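Local coordinates for protein transcriptional regulator (Pseudomonas aeruginosa, PDB 3E7Q) that probably acts as a TetR-family transcriptional repressor, binding cis-regulatory DNA through an N-terminal helix-turn-helix domain and pairing as a dimer through its C-terminal helices, at residues 17-22 / 42-47; 60-65 / 124-129; 98-103 / 168-173; 146-151 / 195-200. All blocks are in the same frame, centred on the assembly; numbering follows the deposited sequence.

Contact 1 (17-22 / 42-47); sequences ALLIEA and AEAGVS
Ala22 N donates to Leu18 O at 2.9 Å within helix 12-34, and the Ala22 methyl faces helix 37-44. Ala22 CB lands on the backbone of its partner helix, 3.4 Å from Ala44 N, and the two methyls meet at 3.7 Å between Ala22 CB and Ala44 CB. Such small side chains let the helices come close, with Ala22 CA 4.9 Å from Glu43 CA. Glu43 CB sits 3.5 Å from Ala22 O, and its CG lies beside the same carbonyl oxygen. Because CG stands anti to the carbonyl carbon (chi1 -58°) and the chain bends again at chi2 (-62°), the carboxylate swings away from segment 17-22, and OE2 forms a salt bridge with Arg29. Segment 42-47 belongs to the predicted helix-turn-helix of the TetR-type DNA-binding domain. After Ala44 the chain leaves helix 37-44 through Gly45, at positive phi, and Ser47 then N-caps helix 48-54, probably the recognition helix as in relatives, its OG bonding weakly to Leu50 N. Leu19 extends the apolar patch: its CD1 approaches Ala44 CB at 4.4 Å, and its side chain also packs on Ile40, Ile51 and Phe7.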
loop_
_atom_site.group_PDB
_atom_site.type_symbol
_atom_site.label_atom_id
_atom_site.label_comp_id
_atom_site.label_asym_id
_atom_site.label_seq_id
_atom_site.Cartn_x
_atom_site.Cartn_y
_atom_site.Cartn_z
ATOM N N ALA B 17 12.721 14.383 19.105
ATOM C CA ALA B 17 13.267 14.109 17.788
ATOM C C ALA B 17 14.105 12.826 17.754
ATOM O O ALA B 17 14.007 12.021 16.834
ATOM C CB ALA B 17 14.133 15.295 17.341
ATOM N N LEU B 18 14.957 12.679 18.765
ATOM C CA LEU B 18 15.908 11.586 18.874
ATOM C C LEU B 18 15.139 10.293 19.060
ATOM O O LEU B 18 15.366 9.335 18.336
ATOM C CB LEU B 18 16.844 11.856 20.054
ATOM C CG LEU B 18 17.941 10.849 20.385
ATOM C CD1 LEU B 18 18.846 10.584 19.181
ATOM C CD2 LEU B 18 18.757 11.384 21.592
ATOM N N LEU B 19 14.177 10.312 19.978
ATOM C CA LEU B 19 13.292 9.177 20.206
ATOM C C LEU B 19 12.448 8.774 18.967
ATOM O O LEU B 19 12.248 7.568 18.747
ATOM C CB LEU B 19 12.378 9.408 21.432
ATOM C CG LEU B 19 12.762 8.733 22.782
ATOM C CD1 LEU B 19 13.452 7.327 22.716
ATOM C CD2 LEU B 19 13.644 9.648 23.601
ATOM N N ILE B 20 11.956 9.766 18.196
ATOM C CA ILE B 20 11.145 9.527 17.000
ATOM C C ILE B 20 12.003 8.741 16.015
ATOM O O ILE B 20 11.567 7.700 15.518
ATOM C CB ILE B 20 10.563 10.889 16.355
ATOM C CG1 ILE B 20 9.256 11.306 17.054
ATOM C CG2 ILE B 20 10.325 10.749 14.841
ATOM C CD1 ILE B 20 8.983 12.789 17.074
ATOM N N GLU B 21 13.235 9.219 15.783
ATOM C CA GLU B 21 14.213 8.523 14.910
ATOM C C GLU B 21 14.629 7.100 15.442
ATOM O O GLU B 21 14.816 6.177 14.648
ATOM C CB GLU B 21 15.459 9.426 14.659
ATOM C CG GLU B 21 16.531 8.848 13.672
ATOM C CD GLU B 21 17.827 9.723 13.495
ATOM O OE1 GLU B 21 18.720 9.706 14.388
ATOM O OE2 GLU B 21 17.968 10.393 12.422
ATOM N N ALA B 22 14.770 6.925 16.763
ATOM C CA ALA B 22 15.015 5.571 17.329
ATOM C C ALA B 22 13.813 4.603 17.115
ATOM O O ALA B 22 13.995 3.394 16.801
ATOM C CB ALA B 22 15.390 5.654 18.812
ATOM N N ALA B 42 17.498 0.850 22.498
ATOM C CA ALA B 42 18.665 0.205 21.856
ATOM C C ALA B 42 19.100 0.970 20.600
ATOM O O ALA B 42 20.295 1.055 20.331
ATOM C CB ALA B 42 18.395 -1.263 21.517
ATOM N N GLU B 43 18.135 1.544 19.872
ATOM C CA GLU B 43 18.431 2.383 18.713
ATOM C C GLU B 43 18.904 3.751 19.171
ATOM O O GLU B 43 19.905 4.216 18.669
ATOM C CB GLU B 43 17.236 2.484 17.778
ATOM C CG GLU B 43 16.738 1.103 17.236
ATOM C CD GLU B 43 17.784 0.324 16.386
ATOM O OE1 GLU B 43 18.646 0.973 15.730
ATOM O OE2 GLU B 43 17.725 -0.935 16.363
ATOM N N ALA B 44 18.212 4.363 20.153
ATOM C CA ALA B 44 18.602 5.682 20.749
ATOM C C ALA B 44 19.979 5.645 21.426
ATOM O O ALA B 44 20.611 6.680 21.612
ATOM C CB ALA B 44 17.555 6.168 21.756
ATOM N N GLY B 45 20.431 4.452 21.804
ATOM C CA GLY B 45 21.725 4.261 22.474
ATOM C C GLY B 45 21.693 4.758 23.919
ATOM O O GLY B 45 22.743 5.173 24.480
ATOM N N VAL B 46 20.477 4.763 24.493
ATOM C CA VAL B 46 20.239 5.224 25.882
ATOM C C VAL B 46 19.484 4.113 26.636
ATOM O O VAL B 46 18.865 3.226 25.998
ATOM C CB VAL B 46 19.472 6.607 25.968
ATOM C CG1 VAL B 46 19.818 7.513 24.780
ATOM C CG2 VAL B 46 17.970 6.412 26.042
ATOM N N SER B 47 19.503 4.177 27.968
ATOM C CA SER B 47 18.869 3.133 28.773
ATOM C C SER B 47 17.321 3.223 28.812
ATOM O O SER B 47 16.710 4.293 28.623
ATOM C CB SER B 47 19.456 3.088 30.200
ATOM O OG SER B 47 18.553 3.634 31.134
#

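Contact 2 (60-65 / 124-129); sequences ALVAEA and EAIGRV
Where the TetR-type DNA-binding domain joins the C-terminal domain, Val62 and Ala63 of helix 58-82 pack on Ile126 and Val129 near the start of helix 124-152. The two short helical segments run almost parallel, 7° between their directions and 9.4 Å between their axes. Two methyl ends make the tightest touch, Val62 CG1 to Ile126 CD1 at 3.6 Å. Ile126 gets there by an extended chain: CG1 is anti to the carbonyl carbon (chi1 -61°) and CD1 continues straight on (chi2 178°), which carries the tip across to the valine. Ala63 presents a small surface next to it. Its CB lies 4.5 Å from Ile126 CG1 and 4.3 Å from Val129 CG2, so the methyl touches Ile126 and Val129 loosely. Phe116 of helix 110-120 packs on Val62, whereas Phe32 of helix 12-34 and Tyr66 pack on Ile126; helices of both domains thus add to the packing around Val62 and Ile126. Glu124 and Arg128 lie on an exposed flank away from this seam. There Arg128 lays one guanidinium face over Ala125 CA and sends NH1 to Glu124 OE1 at 2.9 Å, a nearly straight salt bridge that leaves in the guanidinium plane and meets the oxygen from above the carboxylate plane.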
loop_
_atom_site.group_PDB
_atom_site.type_symbol
_atom_site.label_atom_id
_atom_site.label_comp_id
_atom_site.label_asym_id
_atom_site.label_seq_id
_atom_site.Cartn_x
_atom_site.Cartn_y
_atom_site.Cartn_z
ATOM N N ALA B 60 2.317 4.696 22.256
ATOM C CA ALA B 60 2.469 6.129 22.287
ATOM C C ALA B 60 3.723 6.640 21.552
ATOM O O ALA B 60 3.701 7.700 20.954
ATOM C CB ALA B 60 2.513 6.570 23.693
ATOM N N LEU B 61 4.817 5.889 21.606
ATOM C CA LEU B 61 6.030 6.243 20.866
ATOM C C LEU B 61 5.809 6.074 19.378
ATOM O O LEU B 61 6.268 6.874 18.591
ATOM C CB LEU B 61 7.248 5.407 21.333
ATOM C CG LEU B 61 7.819 5.831 22.678
ATOM C CD1 LEU B 61 8.703 4.714 23.325
ATOM C CD2 LEU B 61 8.591 7.157 22.539
ATOM N N VAL B 62 5.090 5.041 18.993
ATOM C CA VAL B 62 4.850 4.764 17.558
ATOM C C VAL B 62 3.869 5.808 16.968
ATOM O O VAL B 62 4.166 6.382 15.907
ATOM C CB VAL B 62 4.386 3.313 17.325
ATOM C CG1 VAL B 62 3.872 3.117 15.932
ATOM C CG2 VAL B 62 5.528 2.286 17.639
ATOM N N ALA B 63 2.769 6.095 17.684
ATOM C CA ALA B 63 1.873 7.202 17.335
ATOM C C ALA B 63 2.618 8.532 17.209
ATOM O O ALA B 63 2.396 9.280 16.252
ATOM C CB ALA B 63 0.726 7.335 18.350
ATOM N N GLU B 64 3.525 8.831 18.126
ATOM C CA GLU B 64 4.332 10.056 17.964
ATOM C C GLU B 64 5.202 10.065 16.697
ATOM O O GLU B 64 5.285 11.090 15.991
ATOM C CB GLU B 64 5.250 10.309 19.147
ATOM C CG GLU B 64 4.742 11.249 20.252
ATOM C CD GLU B 64 4.309 12.652 19.771
ATOM O OE1 GLU B 64 5.139 13.619 19.771
ATOM O OE2 GLU B 64 3.103 12.787 19.460
ATOM N N ALA B 65 5.881 8.955 16.423
ATOM C CA ALA B 65 6.622 8.803 15.152
ATOM C C ALA B 65 5.717 8.927 13.895
ATOM O O ALA B 65 6.124 9.547 12.898
ATOM C CB ALA B 65 7.387 7.511 15.112
ATOM N N GLU B 124 -5.980 1.487 18.501
ATOM C CA GLU B 124 -6.956 2.508 18.093
ATOM C C GLU B 124 -6.333 3.894 17.974
ATOM O O GLU B 124 -6.705 4.649 17.072
ATOM C CB GLU B 124 -8.271 2.527 18.937
ATOM C CG GLU B 124 -9.624 2.822 18.026
ATOM C CD GLU B 124 -10.418 4.165 18.333
ATOM O OE1 GLU B 124 -9.821 5.252 18.552
ATOM O OE2 GLU B 124 -11.691 4.162 18.349
ATOM N N ALA B 125 -5.380 4.197 18.857
ATOM C CA ALA B 125 -4.624 5.440 18.816
ATOM C C ALA B 125 -3.880 5.632 17.501
ATOM O O ALA B 125 -3.871 6.737 16.948
ATOM C CB ALA B 125 -3.621 5.539 20.063
ATOM N N ILE B 126 -3.289 4.559 16.985
ATOM C CA ILE B 126 -2.623 4.586 15.683
ATOM C C ILE B 126 -3.632 4.707 14.532
ATOM O O ILE B 126 -3.399 5.460 13.553
ATOM C CB ILE B 126 -1.684 3.356 15.516
ATOM C CG1 ILE B 126 -0.618 3.449 16.645
ATOM C CG2 ILE B 126 -1.138 3.314 14.103
ATOM C CD1 ILE B 126 0.419 2.284 16.720
ATOM N N GLY B 127 -4.758 3.992 14.699
ATOM C CA GLY B 127 -5.923 4.119 13.862
ATOM C C GLY B 127 -6.392 5.532 13.718
ATOM O O GLY B 127 -6.715 5.965 12.617
ATOM N N ARG B 128 -6.410 6.263 14.830
ATOM C CA ARG B 128 -6.886 7.607 14.807
ATOM C C ARG B 128 -5.855 8.561 14.166
ATOM O O ARG B 128 -6.248 9.565 13.567
ATOM C CB ARG B 128 -7.267 8.081 16.203
ATOM C CG ARG B 128 -8.356 7.268 16.919
ATOM C CD ARG B 128 -8.843 8.009 18.223
ATOM N NE ARG B 128 -7.775 8.260 19.227
ATOM C CZ ARG B 128 -7.446 7.478 20.284
ATOM N NH1 ARG B 128 -8.062 6.314 20.544
ATOM N NH2 ARG B 128 -6.443 7.853 21.101
ATOM N N VAL B 129 -4.556 8.265 14.301
ATOM C CA VAL B 129 -3.547 9.025 13.573
ATOM C C VAL B 129 -3.779 8.812 12.073
ATOM O O VAL B 129 -3.841 9.777 11.337
ATOM C CB VAL B 129 -2.087 8.682 13.952
ATOM C CG1 VAL B 129 -1.103 9.444 12.992
ATOM C CG2 VAL B 129 -1.840 9.021 15.383
#

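Contact 3 (98-103 / 168-173); sequences ASFSAE and ALLDGL
Phe100, just past the end of helix 88-99, points its ring at Leu170 and Leu173 of helix 159-179, inside the all-helical ligand-binding-type domain of the TetR fold. The side-chain packing of the ring is apolar. Phe100 CZ comes to 3.6 Å from Leu173 CD1, while Leu173 CB lies in the ring plane at the rim, 3.8 Å from the same CZ. On the neighbouring side of the ring tip, Phe100 CE2 is 3.8 Å from Leu170 CD2. The two leucines are three residues apart on one helix face and both meet the far end of the ring, Leu173 CD1 and Leu170 CD2 coming in obliquely. With CG anti to the carbonyl carbon (chi1 -71°), the phenyl reaches over to the other helix although the backbones stay well apart. Cys193 of helix 186-204 also touches both Phe100 and Leu170. Behind this layer, helix 159-179 faces the second subunit, where Leu173 packs on Ala168 of that subunit.

The polar bonds stay on the side of segment 98-103, within helix 88-99 and its end. Ser99 rests its OG on Leu170 CD2 at 3.8 Å, a van der Waals touch, for the hydroxyl is engaged by Phe95 O. Ala98 O takes two donors as the helix ends: Ser101 N at 3.3 Å, and Ser101 OG at 2.6 Å, the latter tilted 22° from the carbonyl plane.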
loop_
_atom_site.group_PDB
_atom_site.type_symbol
_atom_site.label_atom_id
_atom_site.label_comp_id
_atom_site.label_asym_id
_atom_site.label_seq_id
_atom_site.Cartn_x
_atom_site.Cartn_y
_atom_site.Cartn_z
ATOM N N ALA B 98 6.255 17.303 -6.173
ATOM C CA ALA B 98 6.688 17.045 -4.787
ATOM C C ALA B 98 6.544 15.566 -4.414
ATOM O O ALA B 98 7.444 14.978 -3.757
ATOM C CB ALA B 98 5.991 17.922 -3.789
ATOM N N SER B 99 5.448 14.963 -4.868
ATOM C CA SER B 99 5.127 13.553 -4.544
ATOM C C SER B 99 6.143 12.530 -5.045
ATOM O O SER B 99 6.285 11.480 -4.447
ATOM C CB SER B 99 3.764 13.151 -5.132
ATOM O OG SER B 99 2.678 13.784 -4.472
ATOM N N PHE B 100 6.822 12.831 -6.141
ATOM C CA PHE B 100 7.749 11.915 -6.783
ATOM C C PHE B 100 9.194 12.455 -6.733
ATOM O O PHE B 100 10.091 11.927 -7.371
ATOM C CB PHE B 100 7.270 11.632 -8.218
ATOM C CG PHE B 100 6.030 10.766 -8.261
ATOM C CD1 PHE B 100 6.128 9.413 -8.188
ATOM C CD2 PHE B 100 4.745 11.330 -8.353
ATOM C CE1 PHE B 100 4.951 8.606 -8.186
ATOM C CE2 PHE B 100 3.619 10.550 -8.349
ATOM C CZ PHE B 100 3.730 9.201 -8.281
ATOM N N SER B 101 9.404 13.487 -5.921
ATOM C CA SER B 101 10.717 14.008 -5.603
ATOM C C SER B 101 11.364 13.036 -4.642
ATOM O O SER B 101 10.672 12.239 -4.008
ATOM C CB SER B 101 10.582 15.389 -4.937
ATOM O OG SER B 101 10.023 15.247 -3.631
ATOM N N ALA B 102 12.686 13.090 -4.563
ATOM C CA ALA B 102 13.501 12.235 -3.691
ATOM C C ALA B 102 13.102 12.309 -2.207
ATOM O O ALA B 102 13.183 11.340 -1.486
ATOM C CB ALA B 102 14.958 12.621 -3.862
ATOM N N GLU B 103 12.637 13.466 -1.765
ATOM C CA GLU B 103 12.188 13.672 -0.385
ATOM C C GLU B 103 10.990 12.748 -0.038
ATOM O O GLU B 103 11.083 11.884 0.850
ATOM C CB GLU B 103 11.858 15.153 -0.176
ATOM C CG GLU B 103 13.091 16.118 -0.249
ATOM C CD GLU B 103 13.650 16.366 -1.687
ATOM O OE1 GLU B 103 12.852 16.353 -2.648
ATOM O OE2 GLU B 103 14.899 16.565 -1.855
ATOM N N ALA B 168 -5.714 7.446 -3.793
ATOM C CA ALA B 168 -5.504 6.053 -4.070
ATOM C C ALA B 168 -4.427 5.812 -5.143
ATOM O O ALA B 168 -3.539 4.987 -4.957
ATOM C CB ALA B 168 -6.851 5.369 -4.396
ATOM N N LEU B 169 -4.474 6.567 -6.238
ATOM C CA LEU B 169 -3.505 6.455 -7.329
ATOM C C LEU B 169 -2.091 6.786 -6.884
ATOM O O LEU B 169 -1.159 6.048 -7.194
ATOM C CB LEU B 169 -3.872 7.338 -8.500
ATOM C CG LEU B 169 -2.954 7.385 -9.761
ATOM C CD1 LEU B 169 -2.821 5.997 -10.359
ATOM C CD2 LEU B 169 -3.473 8.398 -10.800
ATOM N N LEU B 170 -1.949 7.892 -6.160
ATOM C CA LEU B 170 -0.695 8.339 -5.551
ATOM C C LEU B 170 -0.105 7.352 -4.601
ATOM O O LEU B 170 1.062 7.009 -4.732
ATOM C CB LEU B 170 -0.867 9.706 -4.839
ATOM C CG LEU B 170 -0.909 10.823 -5.868
ATOM C CD1 LEU B 170 -1.735 12.038 -5.386
ATOM C CD2 LEU B 170 0.524 11.176 -6.180
ATOM N N ASP B 171 -0.935 6.852 -3.679
ATOM C CA ASP B 171 -0.560 5.779 -2.737
ATOM C C ASP B 171 -0.037 4.562 -3.421
ATOM O O ASP B 171 1.015 4.016 -3.024
ATOM C CB ASP B 171 -1.769 5.306 -1.895
ATOM C CG ASP B 171 -2.075 6.201 -0.739
ATOM O OD1 ASP B 171 -1.333 7.162 -0.520
ATOM O OD2 ASP B 171 -3.131 5.996 -0.077
ATOM N N GLY B 172 -0.834 4.074 -4.379
ATOM C CA GLY B 172 -0.504 2.897 -5.194
ATOM C C GLY B 172 0.805 3.066 -5.894
ATOM O O GLY B 172 1.625 2.178 -5.891
ATOM N N LEU B 173 1.000 4.214 -6.532
ATOM C CA LEU B 173 2.248 4.526 -7.201
ATOM C C LEU B 173 3.451 4.669 -6.265
ATOM O O LEU B 173 4.561 4.235 -6.572
ATOM C CB LEU B 173 2.080 5.805 -8.020
ATOM C CG LEU B 173 1.137 5.731 -9.245
ATOM C CD1 LEU B 173 1.121 7.093 -9.694
ATOM C CD2 LEU B 173 1.604 4.733 -10.360
#

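Contact 4 (146-151 / 195-200); sequences RQLAEE and AWVDGL
Leu148 and Val197 both use a first torsion near 180°: CG of Leu148 lies opposite its backbone N (chi1 -163°), and CG1 of Val197 does likewise (chi1 -172°). These settings, with both CB atoms already directed at the other helix, bring Leu148 CD2 to 3.7 Å from Val197 CG1, although the nearest backbone pair, Leu148 CA and Val197 CA, is 9.5 Å apart. Between the two segments the gap is bridged by these branched ends, the two side chains meeting at a slant. Leu200, one turn further along, adds a looser touch, its CD1 4.4 Å from the same Leu148 CD2. A single methyl of Leu148 thus serves both residues of the second helix.

Within helix 186-204, Leu200 CG sits 4.0 Å above one face of the Trp196 indole, displaced toward the rim, and Val197 CG2 lies in plane at the edge of that ring. Asp198, on another side of helix 186-204, forms salt bridges with Arg89 of helix 88-99 and with Arg207 of the second subunit, a double grip that probably favours its charged form. Helix 186-204 thus stands between helix 124-152 and the dimer partner, where Trp196 packs on Trp196 of the second subunit, while Arg89 of helix 88-99 packs on both Leu148 and Val197.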
loop_
_atom_site.group_PDB
_atom_site.type_symbol
_atom_site.label_atom_id
_atom_site.label_comp_id
_atom_site.label_asym_id
_atom_site.label_seq_id
_atom_site.Cartn_x
_atom_site.Cartn_y
_atom_site.Cartn_z
ATOM N N ARG B 146 -11.817 21.108 -6.342
ATOM C CA ARG B 146 -12.902 22.073 -6.389
ATOM C C ARG B 146 -12.591 23.302 -7.161
ATOM O O ARG B 146 -13.449 23.785 -7.869
ATOM C CB ARG B 146 -13.288 22.525 -5.016
ATOM C CG ARG B 146 -14.031 21.437 -4.336
ATOM C CD ARG B 146 -14.734 21.922 -3.131
ATOM N NE ARG B 146 -15.543 20.822 -2.697
ATOM C CZ ARG B 146 -15.790 20.544 -1.439
ATOM N NH1 ARG B 146 -15.275 21.314 -0.487
ATOM N NH2 ARG B 146 -16.521 19.465 -1.154
ATOM N N GLN B 147 -11.391 23.829 -6.988
ATOM C CA GLN B 147 -10.889 24.912 -7.858
ATOM C C GLN B 147 -10.938 24.482 -9.319
ATOM O O GLN B 147 -11.496 25.172 -10.145
ATOM C CB GLN B 147 -9.451 25.253 -7.444
ATOM C CG GLN B 147 -9.042 26.613 -7.797
ATOM C CD GLN B 147 -7.552 26.879 -7.639
ATOM O OE1 GLN B 147 -6.805 26.078 -7.102
ATOM N NE2 GLN B 147 -7.139 28.018 -8.098
ATOM N N LEU B 148 -10.406 23.302 -9.605
ATOM C CA LEU B 148 -10.488 22.702 -10.931
ATOM C C LEU B 148 -11.884 22.638 -11.513
ATOM O O LEU B 148 -12.087 23.017 -12.680
ATOM C CB LEU B 148 -9.874 21.308 -10.988
ATOM C CG LEU B 148 -9.518 20.697 -12.356
ATOM C CD1 LEU B 148 -8.459 21.528 -13.098
ATOM C CD2 LEU B 148 -8.991 19.277 -12.144
ATOM N N ALA B 149 -12.810 22.154 -10.706
ATOM C CA ALA B 149 -14.210 22.055 -11.065
ATOM C C ALA B 149 -14.858 23.421 -11.371
ATOM O O ALA B 149 -15.621 23.553 -12.345
ATOM C CB ALA B 149 -14.977 21.326 -9.939
ATOM N N GLU B 150 -14.558 24.416 -10.534
ATOM C CA GLU B 150 -15.001 25.798 -10.745
ATOM C C GLU B 150 -14.423 26.405 -12.067
ATOM O O GLU B 150 -15.151 26.940 -12.878
ATOM C CB GLU B 150 -14.651 26.683 -9.531
ATOM C CG GLU B 150 -14.855 28.243 -9.813
ATOM C CD GLU B 150 -16.342 28.722 -9.862
ATOM O OE1 GLU B 150 -17.235 27.971 -9.381
ATOM O OE2 GLU B 150 -16.604 29.859 -10.371
ATOM N N GLU B 151 -13.119 26.249 -12.291
ATOM C CA GLU B 151 -12.486 26.611 -13.588
ATOM C C GLU B 151 -13.214 25.965 -14.789
ATOM O O GLU B 151 -13.352 26.564 -15.873
ATOM C CB GLU B 151 -11.009 26.205 -13.569
ATOM C CG GLU B 151 -10.121 27.019 -12.618
ATOM C CD GLU B 151 -8.656 26.551 -12.624
ATOM O OE1 GLU B 151 -8.232 25.755 -13.507
ATOM O OE2 GLU B 151 -7.908 27.017 -11.768
ATOM N N ALA B 195 -2.127 12.452 -16.368
ATOM C CA ALA B 195 -3.042 11.753 -17.286
ATOM C C ALA B 195 -4.410 11.508 -16.660
ATOM O O ALA B 195 -5.456 11.516 -17.348
ATOM C CB ALA B 195 -2.430 10.467 -17.803
ATOM N N TRP B 196 -4.406 11.263 -15.350
ATOM C CA TRP B 196 -5.628 11.138 -14.595
ATOM C C TRP B 196 -6.477 12.432 -14.582
ATOM O O TRP B 196 -7.695 12.410 -14.728
ATOM C CB TRP B 196 -5.254 10.808 -13.142
ATOM C CG TRP B 196 -6.406 10.592 -12.266
ATOM C CD1 TRP B 196 -6.991 9.410 -12.044
ATOM C CD2 TRP B 196 -7.125 11.564 -11.447
ATOM N NE1 TRP B 196 -8.019 9.557 -11.150
ATOM C CE2 TRP B 196 -8.143 10.861 -10.784
ATOM C CE3 TRP B 196 -7.013 12.932 -11.230
ATOM C CZ2 TRP B 196 -9.062 11.470 -9.925
ATOM C CZ3 TRP B 196 -7.924 13.546 -10.366
ATOM C CH2 TRP B 196 -8.928 12.801 -9.708
ATOM N N VAL B 197 -5.815 13.534 -14.277
ATOM C CA VAL B 197 -6.456 14.863 -14.343
ATOM C C VAL B 197 -6.980 15.149 -15.722
ATOM O O VAL B 197 -8.091 15.657 -15.843
ATOM C CB VAL B 197 -5.511 16.030 -13.876
ATOM C CG1 VAL B 197 -6.257 17.314 -13.765
ATOM C CG2 VAL B 197 -4.841 15.672 -12.515
ATOM N N ASP B 198 -6.185 14.811 -16.750
ATOM C CA ASP B 198 -6.621 14.953 -18.143
ATOM C C ASP B 198 -7.927 14.215 -18.351
ATOM O O ASP B 198 -8.851 14.733 -18.973
ATOM C CB ASP B 198 -5.631 14.348 -19.156
ATOM C CG ASP B 198 -4.341 15.131 -19.314
ATOM O OD1 ASP B 198 -4.184 16.250 -18.804
ATOM O OD2 ASP B 198 -3.453 14.584 -19.991
ATOM N N GLY B 199 -7.961 12.975 -17.881
ATOM C CA GLY B 199 -9.158 12.139 -17.922
ATOM C C GLY B 199 -10.407 12.780 -17.346
ATOM O O GLY B 199 -11.425 12.826 -18.001
ATOM N N LEU B 200 -10.323 13.244 -16.113
ATOM C CA LEU B 200 -11.359 14.114 -15.548
ATOM C C LEU B 200 -11.778 15.241 -16.439
ATOM O O LEU B 200 -12.909 15.374 -16.762
ATOM C CB LEU B 200 -10.869 14.776 -14.281
ATOM C CG LEU B 200 -11.037 14.157 -12.922
ATOM C CD1 LEU B 200 -10.725 15.287 -11.908
ATOM C CD2 LEU B 200 -12.384 13.602 -12.652
#

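Overall arrangement
From the N terminus, contact 1 closes first, a short loop within the DNA-binding domain that sets helix 12-34 against helix 37-44. Contact 2 opens only afterwards, but the two touch through Ile20, which packs on Glu64 and Ala65 and so sets helix 12-34 against helix 58-82. Contact 2 then joins that helix to the start of helix 124-152. Contact 3 opens within this loop and closes beyond it, so the two cross; contact 4, near the other end of helix 124-152, crosses contact 3 in turn. Leu169 against Trp196 connects contacts 3 and 4, both beside the second subunit. Contacts 1 and 4 lie about 44 Å apart between centres.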